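Dehalogenase (Rhodospirillaceae, PDB 6A41) probably removes halogen from an organic substrate, as an enzyme of the short-chain dehydrogenase/reductase type with a Rossmann-like fold. Local coordinates at residues I10-K15 against N82-P87. Residues are numbered along the deposited sequence; the frame is centred on the assembly and turned at random.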
loop_
_atom_site.group_PDB
_atom_site.type_symbol
_atom_site.label_atom_id
_atom_site.label_comp_id
_atom_site.label_asym_id
_atom_site.label_seq_id
_atom_site.Cartn_x
_atom_site.Cartn_y
_atom_site.Cartn_z
ATOM N N ILE A 10 21.048 19.892 -4.480
ATOM C CA ILE A 10 19.733 19.831 -5.027
ATOM C C ILE A 10 19.900 19.922 -6.581
ATOM O O ILE A 10 20.590 20.801 -7.092
ATOM C CB ILE A 10 18.879 21.006 -4.599
ATOM C CG1 ILE A 10 18.808 21.152 -3.040
ATOM C CG2 ILE A 10 17.442 20.886 -5.173
ATOM C CD1 ILE A 10 18.177 22.438 -2.534
ATOM N N THR A 11 19.343 18.993 -7.308
ATOM C CA THR A 11 19.390 19.015 -8.741
ATOM C C THR A 11 18.230 19.800 -9.353
ATOM O O THR A 11 17.205 20.064 -8.750
ATOM C CB THR A 11 19.379 17.601 -9.350
ATOM O OG1 THR A 11 18.153 16.921 -9.013
ATOM C CG2 THR A 11 20.518 16.804 -8.778
ATOM N N ASN A 12 18.409 20.159 -10.612
ATOM C CA ASN A 12 17.399 20.865 -11.413
ATOM C C ASN A 12 16.679 21.918 -10.611
ATOM O O ASN A 12 15.417 22.018 -10.606
ATOM C CB ASN A 12 16.488 19.826 -12.031
ATOM C CG ASN A 12 17.212 18.754 -12.820
ATOM O OD1 ASN A 12 17.882 19.048 -13.829
ATOM N ND2 ASN A 12 17.176 17.543 -12.348
ATOM N N VAL A 13 17.453 22.767 -9.940
ATOM C CA VAL A 13 16.892 23.604 -8.903
ATOM C C VAL A 13 15.878 24.646 -9.368
ATOM O O VAL A 13 15.051 25.141 -8.547
ATOM C CB VAL A 13 17.995 24.314 -8.091
ATOM C CG1 VAL A 13 18.538 25.543 -8.777
ATOM C CG2 VAL A 13 17.560 24.638 -6.690
ATOM N N GLU A 14 15.906 24.966 -10.648
ATOM C CA GLU A 14 14.917 25.817 -11.220
ATOM C C GLU A 14 13.617 25.154 -11.477
ATOM O O GLU A 14 12.689 25.854 -11.773
ATOM C CB GLU A 14 15.429 26.553 -12.533
ATOM C CG GLU A 14 16.560 27.483 -12.266
ATOM C CD GLU A 14 16.161 28.577 -11.305
ATOM O OE1 GLU A 14 15.178 29.324 -11.566
ATOM O OE2 GLU A 14 16.829 28.742 -10.261
ATOM N N LYS A 15 13.485 23.856 -11.314
ATOM C CA LYS A 15 12.211 23.164 -11.503
ATOM C C LYS A 15 11.651 22.733 -10.172
ATOM O O LYS A 15 12.375 22.623 -9.176
ATOM C CB LYS A 15 12.440 21.873 -12.281
ATOM C CG LYS A 15 12.744 22.171 -13.741
ATOM C CD LYS A 15 13.178 20.917 -14.431
ATOM C CE LYS A 15 12.104 20.260 -15.232
ATOM N NZ LYS A 15 11.480 21.072 -16.299
ATOM N N ASN A 82 17.215 14.513 -5.384
ATOM C CA ASN A 82 17.046 14.283 -6.812
ATOM C C ASN A 82 15.673 14.919 -7.167
ATOM O O ASN A 82 14.675 14.298 -6.959
ATOM C CB ASN A 82 16.999 12.826 -7.134
ATOM C CG ASN A 82 18.365 12.148 -7.289
ATOM O OD1 ASN A 82 18.563 11.064 -6.742
ATOM N ND2 ASN A 82 19.151 12.640 -8.144
ATOM N N ASN A 83 15.679 16.140 -7.671
ATOM C CA ASN A 83 14.550 16.949 -7.996
ATOM C C ASN A 83 14.335 16.869 -9.519
ATOM O O ASN A 83 14.974 17.510 -10.290
ATOM C CB ASN A 83 14.809 18.344 -7.484
ATOM C CG ASN A 83 13.745 19.326 -7.889
ATOM O OD1 ASN A 83 12.547 19.157 -7.554
ATOM N ND2 ASN A 83 14.141 20.367 -8.567
ATOM N N ASP A 84 13.495 15.927 -9.918
ATOM C CA ASP A 84 13.326 15.508 -11.297
ATOM C C ASP A 84 11.881 15.766 -11.728
ATOM O O ASP A 84 10.935 15.466 -10.985
ATOM C CB ASP A 84 13.705 14.010 -11.443
ATOM C CG ASP A 84 15.064 13.737 -10.818
ATOM O OD1 ASP A 84 16.061 14.218 -11.367
ATOM O OD2 ASP A 84 15.095 13.116 -9.722
ATOM N N ALA A 85 11.740 16.369 -12.915
ATOM C CA ALA A 85 10.447 16.744 -13.457
ATOM C C ALA A 85 10.439 16.809 -14.977
ATOM O O ALA A 85 11.266 17.472 -15.527
ATOM C CB ALA A 85 9.977 18.032 -12.916
ATOM N N TYR A 86 9.547 16.006 -15.564
ATOM C CA TYR A 86 9.197 15.995 -16.985
ATOM C C TYR A 86 7.686 16.334 -17.096
ATOM O O TYR A 86 6.934 15.999 -16.154
ATOM C CB TYR A 86 9.494 14.577 -17.585
ATOM C CG TYR A 86 9.251 14.425 -19.070
ATOM C CD1 TYR A 86 10.187 14.818 -20.025
ATOM C CD2 TYR A 86 8.015 13.983 -19.532
ATOM C CE1 TYR A 86 9.926 14.743 -21.414
ATOM C CE2 TYR A 86 7.733 13.854 -20.903
ATOM C CZ TYR A 86 8.700 14.213 -21.823
ATOM O OH TYR A 86 8.350 14.092 -23.130
ATOM N N PRO A 87 7.246 17.006 -18.172
ATOM C CA PRO A 87 5.834 17.417 -18.224
ATOM C C PRO A 87 4.866 16.239 -18.152
ATOM O O PRO A 87 5.198 15.153 -18.650
ATOM C CB PRO A 87 5.683 18.143 -19.551
ATOM C CG PRO A 87 7.065 18.550 -19.913
ATOM C CD PRO A 87 8.026 17.573 -19.298
HETATM O O HOH W 1 18.218 14.420 -10.162
HETATM O O HOH W 2 19.044 15.273 -12.690
#
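Asn83 of strand 79-83 turns its side chain toward Thr11 and Lys15, in the loop that follows strand 7-10. Its CB lies 3.2 Å from Thr11 O, and CG, anti to the backbone N (chi1 174°), carries the amide on toward the type I turn formed by Asn12 to Lys15. There ND2 donates twice: to Thr11 O at 3.1 Å, and to Lys15 O at 2.9 Å with a nearly straight N-H (170°). Both acceptors lie close to the amide plane, as expected for the two N-H directions, although Lys15 O is met from above its carbonyl plane. OD1, the other tip, accepts from Ala17 N, which fixes the amide's rotation. The loop joins strand 7-10 to helix 18-27, the first beta-alpha connection of a Rossmann fold, where relatives bind the dinucleotide; strand 79-83 is the adjacent parallel strand. Lacking the amide, an alanine here is likely to leave the carbonyl oxygens of Thr11 and Lys15 without their common donor and let the turn shift. The Asn83 backbone is gripped too: N donates to Thr11 OG1 (2.9 Å), while O accepts from Asn12 ND2 (3.0 Å). One water bridges Thr11 OG1, Asn82 ND2 and Asp84 OD1.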